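Local coordinates for protein nuclease (Salmonella phage SETP3, PDB 4QBN) that probably acts as a magnesium-dependent nuclease of the VRR-NUC family, binding nucleic acid and hydrolysing its phosphodiester bonds, at residues A[56-60]-A[61-65]. Numbering follows the deposited sequence.
With SO4 (sulfate ion), chain C.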
ATOM      1  N   THR A  56      10.770 -17.500  12.305  1.00 52.45           N
ATOM      2  CA  THR A  56      11.603 -16.440  11.783  1.00 52.22           C
ATOM      3  C   THR A  56      10.905 -15.119  12.021  1.00 44.10           C
ATOM      4  O   THR A  56       9.847 -14.865  11.450  1.00 50.72           O
ATOM      5  CB  THR A  56      11.897 -16.644  10.268  1.00 59.09           C
ATOM      6  OG1 THR A  56      12.619 -17.868  10.082  1.00 71.88           O
ATOM      7  CG2 THR A  56      12.749 -15.523   9.741  1.00 58.72           C
ATOM      8  N   LYS A  57      11.503 -14.262  12.844  1.00 42.94           N
ATOM      9  CA  LYS A  57      10.930 -12.924  13.075  1.00 42.73           C
ATOM     10  C   LYS A  57      11.374 -11.992  11.929  1.00 38.20           C
ATOM     11  O   LYS A  57      12.445 -12.191  11.328  1.00 43.51           O
ATOM     12  CB  LYS A  57      11.434 -12.361  14.407  1.00 54.34           C
ATOM     13  CG  LYS A  57      11.113 -13.207  15.624  1.00 64.34           C
ATOM     14  CD  LYS A  57      11.453 -12.457  16.915  1.00 71.40           C
ATOM     15  CE  LYS A  57      12.935 -12.455  17.166  1.00 72.16           C
ATOM     16  NZ  LYS A  57      13.360 -13.859  17.221  1.00 75.93           N
ATOM     17  N   PRO A  58      10.575 -10.981  11.625  1.00 37.12           N
ATOM     18  CA  PRO A  58      11.039  -9.947  10.677  1.00 35.68           C
ATOM     19  C   PRO A  58      12.278  -9.244  11.253  1.00 39.41           C
ATOM     20  O   PRO A  58      12.526  -9.318  12.469  1.00 41.58           O
ATOM     21  CB  PRO A  58       9.856  -8.977  10.628  1.00 34.37           C
ATOM     22  CG  PRO A  58       8.649  -9.832  10.994  1.00 41.14           C
ATOM     23  CD  PRO A  58       9.167 -10.788  12.031  1.00 34.93           C
ATOM     24  N   ASP A  59      13.121  -8.673  10.400  1.00 43.52           N
ATOM     25  CA  ASP A  59      14.333  -7.972  10.867  1.00 41.93           C
ATOM     26  C   ASP A  59      13.936  -6.679  11.582  1.00 38.91           C
ATOM     27  O   ASP A  59      12.844  -6.212  11.388  1.00 36.33           O
ATOM     28  CB  ASP A  59      15.218  -7.663   9.676  1.00 53.10           C
ATOM     29  CG  ASP A  59      16.074  -8.854   9.251  1.00 72.01           C
ATOM     30  OD1 ASP A  59      16.464  -9.680  10.120  1.00 80.17           O
ATOM     31  OD2 ASP A  59      16.340  -8.967   8.036  1.00 79.20           O
ATOM     32  N   PRO A  60      14.848  -6.070  12.354  1.00 38.64           N
ATOM     33  CA  PRO A  60      14.525  -4.843  13.107  1.00 36.78           C
ATOM     34  C   PRO A  60      13.930  -3.689  12.287  1.00 36.43           C
ATOM     35  O   PRO A  60      12.986  -3.068  12.772  1.00 33.95           O
ATOM     36  CB  PRO A  60      15.881  -4.419  13.665  1.00 40.88           C
ATOM     37  CG  PRO A  60      16.581  -5.717  13.872  1.00 45.78           C
ATOM     38  CD  PRO A  60      16.200  -6.563  12.680  1.00 40.21           C
ATOM     39  N   HIS A  61      14.437  -3.378  11.097  1.00 36.64           N
ATOM     40  CA  HIS A  61      13.835  -2.247  10.381  1.00 35.68           C
ATOM     41  C   HIS A  61      12.448  -2.580   9.935  1.00 34.32           C
ATOM     42  O   HIS A  61      11.552  -1.687   9.796  1.00 31.51           O
ATOM     43  CB  HIS A  61      14.691  -1.826   9.184  1.00 38.54           C
ATOM     44  CG  HIS A  61      14.741  -2.840   8.096  1.00 38.40           C
ATOM     45  ND1 HIS A  61      15.421  -4.034   8.227  1.00 39.69           N
ATOM     46  CD2 HIS A  61      14.212  -2.838   6.838  1.00 37.68           C
ATOM     47  CE1 HIS A  61      15.348  -4.712   7.090  1.00 40.57           C
ATOM     48  NE2 HIS A  61      14.617  -4.009   6.234  1.00 43.36           N
ATOM     49  N   GLN A  62      12.235  -3.864   9.690  1.00 30.76           N
ATOM     50  CA  GLN A  62      10.885  -4.281   9.291  1.00 27.62           C
ATOM     51  C   GLN A  62       9.946  -4.129  10.481  1.00 26.09           C
ATOM     52  O   GLN A  62       8.794  -3.659  10.349  1.00 26.81           O
ATOM     53  CB  GLN A  62      10.904  -5.718   8.771  1.00 32.49           C
ATOM     54  CG  GLN A  62      11.576  -5.841   7.436  1.00 37.80           C
ATOM     55  CD  GLN A  62      11.948  -7.254   7.058  1.00 44.11           C
ATOM     56  OE1 GLN A  62      11.993  -8.168   7.894  1.00 44.01           O
ATOM     57  NE2 GLN A  62      12.188  -7.458   5.763  1.00 54.52           N
ATOM     58  N   LEU A  63      10.385  -4.596  11.645  1.00 31.30           N
ATOM     59  CA  LEU A  63       9.503  -4.506  12.810  1.00 28.23           C
ATOM     60  C   LEU A  63       9.106  -3.051  13.121  1.00 30.63           C
ATOM     61  O   LEU A  63       7.974  -2.806  13.532  1.00 26.68           O
ATOM     62  CB  LEU A  63      10.147  -5.148  14.064  1.00 34.09           C
ATOM     63  CG  LEU A  63      10.201  -6.690  14.014  1.00 35.80           C
ATOM     64  CD1 LEU A  63      10.965  -7.304  15.197  1.00 40.00           C
ATOM     65  CD2 LEU A  63       8.771  -7.291  13.914  1.00 40.33           C
ATOM     66  N   ARG A  64      10.058  -2.112  13.014  1.00 29.93           N
ATOM     67  CA  ARG A  64       9.731  -0.717  13.340  1.00 28.96           C
ATOM     68  C   ARG A  64       8.778  -0.209  12.314  1.00 26.48           C
ATOM     69  O   ARG A  64       7.827   0.500  12.675  1.00 29.07           O
ATOM     70  CB  ARG A  64      10.983   0.217  13.468  1.00 37.82           C
ATOM     71  CG  ARG A  64      11.949   0.262  12.296  1.00 58.24           C
ATOM     72  CD  ARG A  64      13.132   1.318  12.505  1.00 89.99           C
ATOM     73  NE  ARG A  64      14.109   1.343  11.396  1.00 85.27           N
ATOM     74  CZ  ARG A  64      14.540   2.431  10.761  1.00 75.68           C
ATOM     75  NH1 ARG A  64      14.123   3.634  11.093  1.00 70.37           N
ATOM     76  NH2 ARG A  64      15.398   2.310   9.776  1.00 79.12           N
ATOM     77  N   GLU A  65       8.989  -0.583  11.046  1.00 25.49           N
ATOM     78  CA  GLU A  65       8.032  -0.147   9.994  1.00 23.35           C
ATOM     79  C   GLU A  65       6.612  -0.721  10.247  1.00 25.95           C
ATOM     80  O   GLU A  65       5.588  -0.005  10.177  1.00 23.45           O
ATOM     81  CB  GLU A  65       8.557  -0.576   8.615  1.00 26.20           C
ATOM     82  CG  GLU A  65       7.674  -0.057   7.444  1.00 27.52           C
ATOM     83  CD  GLU A  65       7.900   1.446   7.133  1.00 35.71           C
ATOM     84  OE1 GLU A  65       8.637   2.139   7.899  1.00 36.63           O
ATOM     85  OE2 GLU A  65       7.397   1.937   6.066  1.00 32.81           O
TER
HETATM   86  S   SO4 C 101      13.523  -5.336   2.801  1.00 54.89           S
HETATM   87  O1  SO4 C 101      14.924  -5.663   3.111  1.00 62.23           O
HETATM   88  O2  SO4 C 101      13.535  -4.104   2.000  1.00 48.01           O
HETATM   89  O3  SO4 C 101      12.889  -6.438   2.080  1.00 54.43           O
HETATM   90  O4  SO4 C 101      12.770  -5.138   4.030  1.00 57.67           O
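Asp59, Pro60 and Leu63 form the N-terminal turn of helix 60-71 in the VRR-NUC fold, with Asp59 at the N-cap position. Asp59 O accepts the N-H of Leu63, N to O 3.0 Å and nearly along the C=O axis. Pro60 O takes that of Arg64, N to O 3.1 Å; these are the first two i to i+4 bonds of the helix. Pro60, whose ring nitrogen has no hydrogen to give, suits this first helical position, and its carbonyl O also lies 3.5 Å from CG of Arg64. On the flank, Leu63 crosses Pro58 at about a right angle, its CD2 3.8 Å from Pro58 CB, a small apolar patch at the surface between the loop after strand 44-50 and the helix. The Asp59 carboxylate makes no capping bond. The side chain of Gln62, the third helical residue, does take the backbone N-H of Asp59, half of the capping-box pattern: N to OE1 is 2.8 Å, the donor tilted 31° out of the amide's carbonyl plane. CG of Gln62 lies anti to its own carbonyl carbon (chi1 -71°) and the chain is extended beyond it, which brings the amide alongside the incoming loop, with OE1 3.6 Å from CB of Pro58. The same amide also holds a sulfate ion, probably from the crystallisation liquor: NE2 gives a hydrogen bond to O4, while OE1 faces the loop, so the two ends of the amide fix its rotation. Gly32 N is a further donor to the sulfate. At the edge of the His61 ring, near its plane, NE2 donates to the same sulfate O4 over 3.1 Å.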